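Afp2 (Serratia entomophila, PDB 6RBN) is a tail-sheath-family protein of the anti-feeding prophage and probably helps form the helical sheath around its inner tube, contracting to drive injection. Local coordinates at residues K44-F49 against V94-D99; N89-V94 against T117-Q122; G107-T112 against M147-T152. All coordinates share one frame; numbering follows the deposited sequence.

Contact 1 of 3, residues K44-F49 against V94-D99; sequences KPIQVF and VAQYDD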
loop_
_atom_site.group_PDB
_atom_site.type_symbol
_atom_site.label_atom_id
_atom_site.label_comp_id
_atom_site.label_asym_id
_atom_site.label_seq_id
_atom_site.Cartn_x
_atom_site.Cartn_y
_atom_site.Cartn_z
ATOM N N LYS C 44 18.004 -27.760 -93.936
ATOM C CA LYS C 44 18.136 -27.346 -92.550
ATOM C C LYS C 44 19.196 -28.198 -91.861
ATOM O O LYS C 44 19.123 -29.433 -91.931
ATOM C CB LYS C 44 16.803 -27.486 -91.824
ATOM C CG LYS C 44 15.747 -26.486 -92.248
ATOM C CD LYS C 44 14.395 -26.793 -91.618
ATOM C CE LYS C 44 14.171 -26.029 -90.317
ATOM N NZ LYS C 44 14.979 -26.531 -89.175
ATOM N N PRO C 45 20.190 -27.601 -91.213
ATOM C CA PRO C 45 21.236 -28.407 -90.575
ATOM C C PRO C 45 20.773 -29.079 -89.293
ATOM O O PRO C 45 21.257 -30.160 -88.957
ATOM C CB PRO C 45 22.348 -27.384 -90.308
ATOM C CG PRO C 45 21.641 -26.089 -90.196
ATOM C CD PRO C 45 20.479 -26.158 -91.142
ATOM N N ILE C 46 19.848 -28.452 -88.567
ATOM C CA ILE C 46 19.305 -28.988 -87.322
ATOM C C ILE C 46 17.788 -28.916 -87.412
ATOM O O ILE C 46 17.231 -27.842 -87.664
ATOM C CB ILE C 46 19.801 -28.210 -86.089
ATOM C CG1 ILE C 46 21.319 -28.302 -85.949
ATOM C CG2 ILE C 46 19.139 -28.734 -84.829
ATOM C CD1 ILE C 46 21.890 -27.320 -84.960
ATOM N N GLN C 47 17.120 -30.051 -87.208
ATOM C CA GLN C 47 15.667 -30.092 -87.237
ATOM C C GLN C 47 15.149 -31.032 -86.159
ATOM O O GLN C 47 15.806 -32.008 -85.792
ATOM C CB GLN C 47 15.156 -30.489 -88.625
ATOM C CG GLN C 47 15.691 -31.795 -89.149
ATOM C CD GLN C 47 15.259 -32.047 -90.574
ATOM O OE1 GLN C 47 14.473 -31.289 -91.134
ATOM N NE2 GLN C 47 15.787 -33.103 -91.175
ATOM N N VAL C 48 13.956 -30.715 -85.653
ATOM C CA VAL C 48 13.416 -31.283 -84.425
ATOM C C VAL C 48 12.147 -32.052 -84.760
ATOM O O VAL C 48 11.227 -31.497 -85.370
ATOM C CB VAL C 48 13.116 -30.185 -83.389
ATOM C CG1 VAL C 48 12.553 -30.783 -82.109
ATOM C CG2 VAL C 48 14.347 -29.338 -83.124
ATOM N N PHE C 49 12.086 -33.311 -84.332
ATOM C CA PHE C 49 10.968 -34.202 -84.626
ATOM C C PHE C 49 10.436 -34.766 -83.320
ATOM O O PHE C 49 11.146 -35.505 -82.632
ATOM C CB PHE C 49 11.424 -35.327 -85.554
ATOM C CG PHE C 49 11.732 -34.872 -86.946
ATOM C CD1 PHE C 49 11.039 -33.823 -87.516
ATOM C CD2 PHE C 49 12.773 -35.440 -87.651
ATOM C CE1 PHE C 49 11.337 -33.391 -88.789
ATOM C CE2 PHE C 49 13.079 -35.005 -88.918
ATOM C CZ PHE C 49 12.360 -33.983 -89.487
ATOM N N VAL C 94 24.825 -30.034 -79.644
ATOM C CA VAL C 94 24.889 -30.478 -78.258
ATOM C C VAL C 94 25.083 -29.286 -77.331
ATOM O O VAL C 94 24.466 -29.200 -76.262
ATOM C CB VAL C 94 26.002 -31.530 -78.096
ATOM C CG1 VAL C 94 26.198 -31.908 -76.646
ATOM C CG2 VAL C 94 25.661 -32.766 -78.893
ATOM N N ALA C 95 25.891 -28.320 -77.751
ATOM C CA ALA C 95 26.162 -27.146 -76.938
ATOM C C ALA C 95 25.030 -26.125 -76.949
ATOM O O ALA C 95 25.035 -25.223 -76.106
ATOM C CB ALA C 95 27.457 -26.486 -77.404
ATOM N N GLN C 96 24.064 -26.240 -77.855
ATOM C CA GLN C 96 22.985 -25.264 -77.960
ATOM C C GLN C 96 21.654 -25.735 -77.402
ATOM O O GLN C 96 20.918 -24.928 -76.838
ATOM C CB GLN C 96 22.772 -24.852 -79.417
ATOM C CG GLN C 96 23.869 -23.999 -80.001
ATOM C CD GLN C 96 23.623 -23.663 -81.450
ATOM O OE1 GLN C 96 22.640 -24.104 -82.040
ATOM N NE2 GLN C 96 24.521 -22.887 -82.036
ATOM N N TYR C 97 21.307 -27.010 -77.545
ATOM C CA TYR C 97 19.934 -27.436 -77.314
ATOM C C TYR C 97 19.691 -28.080 -75.956
ATOM O O TYR C 97 18.535 -28.389 -75.650
ATOM C CB TYR C 97 19.483 -28.373 -78.436
ATOM C CG TYR C 97 19.218 -27.620 -79.713
ATOM C CD1 TYR C 97 18.000 -26.989 -79.924
ATOM C CD2 TYR C 97 20.196 -27.496 -80.686
ATOM C CE1 TYR C 97 17.751 -26.281 -81.078
ATOM C CE2 TYR C 97 19.961 -26.788 -81.844
ATOM C CZ TYR C 97 18.736 -26.182 -82.034
ATOM O OH TYR C 97 18.497 -25.477 -83.190
ATOM N N ASP C 98 20.743 -28.358 -75.171
ATOM C CA ASP C 98 20.686 -28.551 -73.715
ATOM C C ASP C 98 19.943 -29.821 -73.280
ATOM O O ASP C 98 19.908 -30.160 -72.093
ATOM C CB ASP C 98 20.039 -27.319 -73.060
ATOM C CG ASP C 98 20.389 -27.163 -71.591
ATOM O OD1 ASP C 98 21.251 -27.904 -71.078
ATOM O OD2 ASP C 98 19.775 -26.300 -70.932
ATOM N N ASP C 99 19.377 -30.554 -74.226
ATOM C CA ASP C 99 18.451 -31.631 -73.940
ATOM C C ASP C 99 19.003 -32.977 -74.377
ATOM O O ASP C 99 18.433 -34.011 -74.018
ATOM C CB ASP C 99 17.119 -31.360 -74.654
ATOM C CG ASP C 99 15.947 -32.057 -74.012
ATOM O OD1 ASP C 99 16.130 -32.713 -72.967
ATOM O OD2 ASP C 99 14.831 -31.940 -74.554
#
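I46, the first residue of strand 46-49, faces Y97 at the end of helix 90-97, and their CA atoms, 10.1 Å apart, are the nearest pair of the two segments, so the backbones stay well separated and side chains alone bridge them. I46 and Y97 reach for each other from opposite directions. The phenol ring offers its CE2 corner: I46 CG2 lies 3.7 Å from Y97 CE2, and I46 CD1 is equally near that atom. The same methyl, I46 CG2, also sits 3.7 Å from Y97 OH, so the branched end of the isoleucine spans the CE2-to-OH side of the ring at an oblique angle. This pair of contacts follows from the isoleucine torsion (chi1 -62°), which sets CG2 opposite the backbone N and swings the CG1-CD1 arm to the side of that N. Next to the tyrosine, Q96 adds a marginal contact, its OE1 being 4.4 Å from I46 CD1. The interface is therefore small and almost wholly apolar, shared about equally between I46 and Y97. Helical geometry breaks off just beyond the tyrosine, where D98 takes a positive phi of 68°. Y97 also meets the ring of Y83, the two planes inclined at about 55°, and R305 of the Afp3 chain both packs on Y97 and hydrogen-bonds Q96 O, which places the contact at the border with a neighbouring protein. Strand 46-49 is an outermost strand of the mixed sheet within this chain, paired antiparallel with strand 82-86 through backbone bonds of Q47 with L84 and F49 with C82. I46 and V48 point toward the segment 94-99, whereas Q47 points away from it, its NE2 bonded to Y59 OH; helix 90-97 thus meets this edge of the sheet at I46.

Contact 2 of 3, residues N89-V94 against T117-Q122; sequences NIADAV and TTVVGQ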
loop_
_atom_site.group_PDB
_atom_site.type_symbol
_atom_site.label_atom_id
_atom_site.label_comp_id
_atom_site.label_asym_id
_atom_site.label_seq_id
_atom_site.Cartn_x
_atom_site.Cartn_y
_atom_site.Cartn_z
ATOM N N ASN C 89 27.884 -30.419 -87.782
ATOM C CA ASN C 89 27.272 -29.500 -86.835
ATOM C C ASN C 89 26.861 -30.170 -85.534
ATOM O O ASN C 89 26.115 -29.564 -84.758
ATOM C CB ASN C 89 26.046 -28.827 -87.461
ATOM C CG ASN C 89 26.410 -27.891 -88.585
ATOM O OD1 ASN C 89 27.375 -27.137 -88.491
ATOM N ND2 ASN C 89 25.640 -27.933 -89.663
ATOM N N ILE C 90 27.310 -31.400 -85.269
ATOM C CA ILE C 90 26.823 -32.088 -84.077
ATOM C C ILE C 90 27.515 -31.569 -82.827
ATOM O O ILE C 90 26.966 -31.697 -81.729
ATOM C CB ILE C 90 26.957 -33.619 -84.222
ATOM C CG1 ILE C 90 28.399 -34.124 -84.146
ATOM C CG2 ILE C 90 26.388 -34.077 -85.538
ATOM C CD1 ILE C 90 28.762 -34.766 -82.803
ATOM N N ALA C 91 28.702 -30.977 -82.963
ATOM C CA ALA C 91 29.356 -30.356 -81.821
ATOM C C ALA C 91 28.678 -29.061 -81.415
ATOM O O ALA C 91 28.792 -28.650 -80.257
ATOM C CB ALA C 91 30.831 -30.098 -82.130
ATOM N N ASP C 92 27.977 -28.411 -82.342
ATOM C CA ASP C 92 27.258 -27.190 -82.014
ATOM C C ASP C 92 25.891 -27.490 -81.417
ATOM O O ASP C 92 25.455 -26.797 -80.494
ATOM C CB ASP C 92 27.100 -26.324 -83.260
ATOM C CG ASP C 92 28.419 -25.783 -83.760
ATOM O OD1 ASP C 92 29.328 -25.580 -82.929
ATOM O OD2 ASP C 92 28.547 -25.566 -84.981
ATOM N N ALA C 93 25.210 -28.519 -81.926
ATOM C CA ALA C 93 23.841 -28.796 -81.506
ATOM C C ALA C 93 23.784 -29.326 -80.081
ATOM O O ALA C 93 22.792 -29.106 -79.377
ATOM C CB ALA C 93 23.193 -29.790 -82.463
ATOM N N VAL C 94 24.825 -30.034 -79.644
ATOM C CA VAL C 94 24.889 -30.478 -78.258
ATOM C C VAL C 94 25.083 -29.286 -77.331
ATOM O O VAL C 94 24.466 -29.200 -76.262
ATOM C CB VAL C 94 26.002 -31.530 -78.096
ATOM C CG1 VAL C 94 26.198 -31.908 -76.646
ATOM C CG2 VAL C 94 25.661 -32.766 -78.893
ATOM N N THR C 117 34.610 -36.415 -79.527
ATOM C CA THR C 117 35.663 -36.118 -78.564
ATOM C C THR C 117 35.800 -34.630 -78.268
ATOM O O THR C 117 36.491 -34.272 -77.308
ATOM C CB THR C 117 36.995 -36.675 -79.065
ATOM O OG1 THR C 117 38.003 -36.476 -78.067
ATOM C CG2 THR C 117 37.415 -35.988 -80.349
ATOM N N THR C 118 35.173 -33.762 -79.062
ATOM C CA THR C 118 35.141 -32.342 -78.734
ATOM C C THR C 118 34.196 -32.073 -77.572
ATOM O O THR C 118 34.582 -31.447 -76.579
ATOM C CB THR C 118 34.729 -31.531 -79.961
ATOM O OG1 THR C 118 35.687 -31.728 -81.006
ATOM C CG2 THR C 118 34.651 -30.057 -79.627
ATOM N N VAL C 119 32.954 -32.553 -77.670
ATOM C CA VAL C 119 31.963 -32.262 -76.640
ATOM C C VAL C 119 32.187 -33.069 -75.368
ATOM O O VAL C 119 31.637 -32.716 -74.320
ATOM C CB VAL C 119 30.537 -32.498 -77.165
ATOM C CG1 VAL C 119 30.259 -31.599 -78.349
ATOM C CG2 VAL C 119 30.331 -33.944 -77.542
ATOM N N VAL C 120 32.975 -34.142 -75.424
ATOM C CA VAL C 120 33.315 -34.874 -74.209
ATOM C C VAL C 120 34.366 -34.120 -73.406
ATOM O O VAL C 120 34.247 -33.982 -72.184
ATOM C CB VAL C 120 33.766 -36.302 -74.565
ATOM C CG1 VAL C 120 34.376 -37.001 -73.369
ATOM C CG2 VAL C 120 32.583 -37.100 -75.053
ATOM N N GLY C 121 35.394 -33.596 -74.080
ATOM C CA GLY C 121 36.392 -32.790 -73.399
ATOM C C GLY C 121 35.851 -31.471 -72.886
ATOM O O GLY C 121 36.391 -30.905 -71.933
ATOM N N GLN C 122 34.787 -30.966 -73.505
ATOM C CA GLN C 122 34.071 -29.818 -72.973
ATOM C C GLN C 122 33.126 -30.196 -71.840
ATOM O O GLN C 122 32.801 -29.339 -71.013
ATOM C CB GLN C 122 33.311 -29.125 -74.103
ATOM C CG GLN C 122 34.232 -28.465 -75.110
ATOM C CD GLN C 122 33.501 -27.919 -76.316
ATOM O OE1 GLN C 122 32.299 -28.109 -76.468
ATOM N NE2 GLN C 122 34.230 -27.236 -77.188
#
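With chi1 at -60°, V119 sets its CG1 opposite the carbonyl carbon and beside its own backbone N, which aims that methyl at A91 and V94 on the neighbouring helix. The two helices belong to successive beta-alpha-beta crossovers of the sheath protein's subtilisin-like domain: helix 90-97 links the parallel strands 82-86 and 102-105, and helix 112-122 links 102-105 to 127-129. Their backbones come close, A91 CA and V119 CA being 6.1 Å apart, an approach that the small alanine side chain permits. V119 CG1 lies alongside A91, 3.8 Å from A91 CA and 4.1 Å from A91 CB. One helical turn further on, V94 CB stands 4.3 Å from the same methyl, so CG1 rests against residues three apart on one side of helix 90-97. The packing is purely van der Waals. Beneath it, I90 and A93 lie against L31 and V85 of the adjacent strands 30-34 and 82-86, while V94 reaches L31 and Y124 and V119 reaches I126, so the helix pair is seated on the sheet and its adjoining loop. Polar groups near the contact are satisfied locally: N89 ND2 bonds N86 OD1, and T118 OG1 bonds T114 O one turn back in its own helix. Beside this apolar patch, V119 CG1 also touches a backbone oxygen, A91 O, at 3.8 Å.

Contact 3 of 3, residues G107-T112 against M147-T152; sequences GTDTTT and MEEYPT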
loop_
_atom_site.group_PDB
_atom_site.type_symbol
_atom_site.label_atom_id
_atom_site.label_comp_id
_atom_site.label_asym_id
_atom_site.label_seq_id
_atom_site.Cartn_x
_atom_site.Cartn_y
_atom_site.Cartn_z
ATOM N N GLY C 107 25.016 -44.559 -89.201
ATOM C CA GLY C 107 25.772 -44.895 -90.393
ATOM C C GLY C 107 26.786 -43.833 -90.749
ATOM O O GLY C 107 26.890 -43.425 -91.908
ATOM N N THR C 108 27.547 -43.374 -89.757
ATOM C CA THR C 108 28.433 -42.235 -89.924
ATOM C C THR C 108 29.721 -42.498 -89.156
ATOM O O THR C 108 29.683 -43.005 -88.033
ATOM C CB THR C 108 27.764 -40.951 -89.416
ATOM O OG1 THR C 108 26.465 -40.822 -90.003
ATOM C CG2 THR C 108 28.557 -39.754 -89.823
ATOM N N ASP C 109 30.860 -42.161 -89.760
ATOM C CA ASP C 109 32.144 -42.404 -89.121
ATOM C C ASP C 109 33.150 -41.328 -89.507
ATOM O O ASP C 109 32.999 -40.651 -90.527
ATOM C CB ASP C 109 32.680 -43.801 -89.467
ATOM C CG ASP C 109 32.760 -44.056 -90.967
ATOM O OD1 ASP C 109 32.299 -43.211 -91.765
ATOM O OD2 ASP C 109 33.288 -45.120 -91.351
ATOM N N THR C 110 34.157 -41.157 -88.639
ATOM C CA THR C 110 35.376 -40.346 -88.783
ATOM C C THR C 110 35.131 -38.840 -88.817
ATOM O O THR C 110 36.086 -38.061 -88.893
ATOM C CB THR C 110 36.206 -40.752 -90.015
ATOM O OG1 THR C 110 35.499 -40.447 -91.226
ATOM C CG2 THR C 110 36.542 -42.241 -89.976
ATOM N N THR C 111 33.879 -38.413 -88.755
ATOM C CA THR C 111 33.511 -37.012 -88.601
ATOM C C THR C 111 32.651 -36.797 -87.372
ATOM O O THR C 111 32.819 -35.804 -86.660
ATOM C CB THR C 111 32.773 -36.524 -89.855
ATOM O OG1 THR C 111 33.578 -36.782 -91.009
ATOM C CG2 THR C 111 32.501 -35.029 -89.788
ATOM N N THR C 112 31.741 -37.734 -87.098
ATOM C CA THR C 112 31.101 -37.802 -85.793
ATOM C C THR C 112 32.119 -38.112 -84.703
ATOM O O THR C 112 32.013 -37.579 -83.594
ATOM C CB THR C 112 29.988 -38.853 -85.827
ATOM O OG1 THR C 112 29.046 -38.506 -86.843
ATOM C CG2 THR C 112 29.243 -38.935 -84.508
ATOM N N MET C 147 39.413 -52.223 -84.098
ATOM C CA MET C 147 38.918 -51.226 -83.161
ATOM C C MET C 147 39.811 -49.991 -83.095
ATOM O O MET C 147 39.864 -49.320 -82.064
ATOM C CB MET C 147 38.790 -51.841 -81.770
ATOM C CG MET C 147 37.905 -53.059 -81.719
ATOM S SD MET C 147 36.248 -52.691 -82.286
ATOM C CE MET C 147 35.708 -51.630 -80.964
ATOM N N GLU C 148 40.519 -49.672 -84.174
ATOM C CA GLU C 148 41.494 -48.590 -84.129
ATOM C C GLU C 148 40.944 -47.251 -84.595
ATOM O O GLU C 148 41.602 -46.228 -84.384
ATOM C CB GLU C 148 42.727 -48.949 -84.961
ATOM C CG GLU C 148 42.465 -49.081 -86.443
ATOM C CD GLU C 148 43.705 -49.494 -87.207
ATOM O OE1 GLU C 148 44.760 -49.679 -86.567
ATOM O OE2 GLU C 148 43.623 -49.639 -88.443
ATOM N N GLU C 149 39.769 -47.219 -85.218
ATOM C CA GLU C 149 39.177 -45.953 -85.625
ATOM C C GLU C 149 38.309 -45.330 -84.543
ATOM O O GLU C 149 37.853 -44.195 -84.716
ATOM C CB GLU C 149 38.334 -46.130 -86.888
ATOM C CG GLU C 149 37.087 -46.961 -86.682
ATOM C CD GLU C 149 36.259 -47.087 -87.945
ATOM O OE1 GLU C 149 36.663 -46.527 -88.981
ATOM O OE2 GLU C 149 35.201 -47.748 -87.899
ATOM N N TYR C 150 38.079 -46.019 -83.466
ATOM C CA TYR C 150 37.160 -45.601 -82.423
ATOM C C TYR C 150 37.903 -44.891 -81.299
ATOM O O TYR C 150 39.091 -45.139 -81.080
ATOM C CB TYR C 150 36.421 -46.809 -81.864
ATOM C CG TYR C 150 35.605 -47.516 -82.906
ATOM C CD1 TYR C 150 34.392 -46.999 -83.326
ATOM C CD2 TYR C 150 36.053 -48.696 -83.478
ATOM C CE1 TYR C 150 33.648 -47.638 -84.283
ATOM C CE2 TYR C 150 35.314 -49.342 -84.438
ATOM C CZ TYR C 150 34.113 -48.809 -84.835
ATOM O OH TYR C 150 33.372 -49.450 -85.794
ATOM N N PRO C 151 37.226 -43.988 -80.575
ATOM C CA PRO C 151 37.863 -43.346 -79.415
ATOM C C PRO C 151 38.103 -44.296 -78.251
ATOM O O PRO C 151 37.651 -45.443 -78.267
ATOM C CB PRO C 151 36.863 -42.249 -79.036
ATOM C CG PRO C 151 36.102 -41.983 -80.279
ATOM C CD PRO C 151 35.979 -43.304 -80.957
ATOM N N THR C 152 38.817 -43.826 -77.230
ATOM C CA THR C 152 39.094 -44.621 -76.041
ATOM C C THR C 152 38.354 -44.036 -74.837
ATOM O O THR C 152 38.627 -44.386 -73.684
ATOM C CB THR C 152 40.609 -44.688 -75.810
ATOM O OG1 THR C 152 41.262 -44.777 -77.080
ATOM C CG2 THR C 152 41.009 -45.964 -75.060
#
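E149 meets D109 and T110 at the surface, where two loops of the alpha/beta subtilisin-like domain face each other: loop 107-112 runs between strand 102-105 and helix 112-122, while loop 147-152 runs between helix 143-146 and strand 156-157. The approach is loose, with one carboxylate oxygen doing the touching: E149 OE1 is 4.4 Å from D109 OD2 and the same distance from the methyl T110 CG2. Two acids this near would tend to raise each other's affinity for a proton, though the exposed setting of D109 probably softens the effect. Behind this first shell lie contacts within each loop. T110 turns the chain with a positive phi, and its OG1 donates to D109 O at 2.6 Å, standing above the carbonyl plane rather than on a lone pair. The E149 chain starts with chi1 at 68° and then runs extended, which carries the carboxylate out toward the opposite loop, while its CG lies 3.7 Å above the plane of the Y150 ring, over the centre. Further out, K220 NZ holds both M147 O and Y150 O, bracing the bend of 147-152, and G107 N is bonded to D131 OD2 where the other loop leaves its strand. The Y150 ring that backs E149 is met at its edge, in its plane, by M147 CA.

From the N terminus, residues 44-49 supply the sheet's edge strand, and contact 1 closes the first loop when the end of helix 90-97 returns to it. Contact 2 has opened by then at 89-94 and closes at 117-122, so the two cross; they share V94 and touch directly, I46 CD1 lying 3.7 Å from A93 CB. Contact 3 opens at 107-112, before contact 2 closes, and ends at 147-152; it therefore crosses contact 2 but follows contact 1 in series, its centre about 22 Å from the centre of contact 1. Together they join edge strand, crossover helices and a peripheral loop pair.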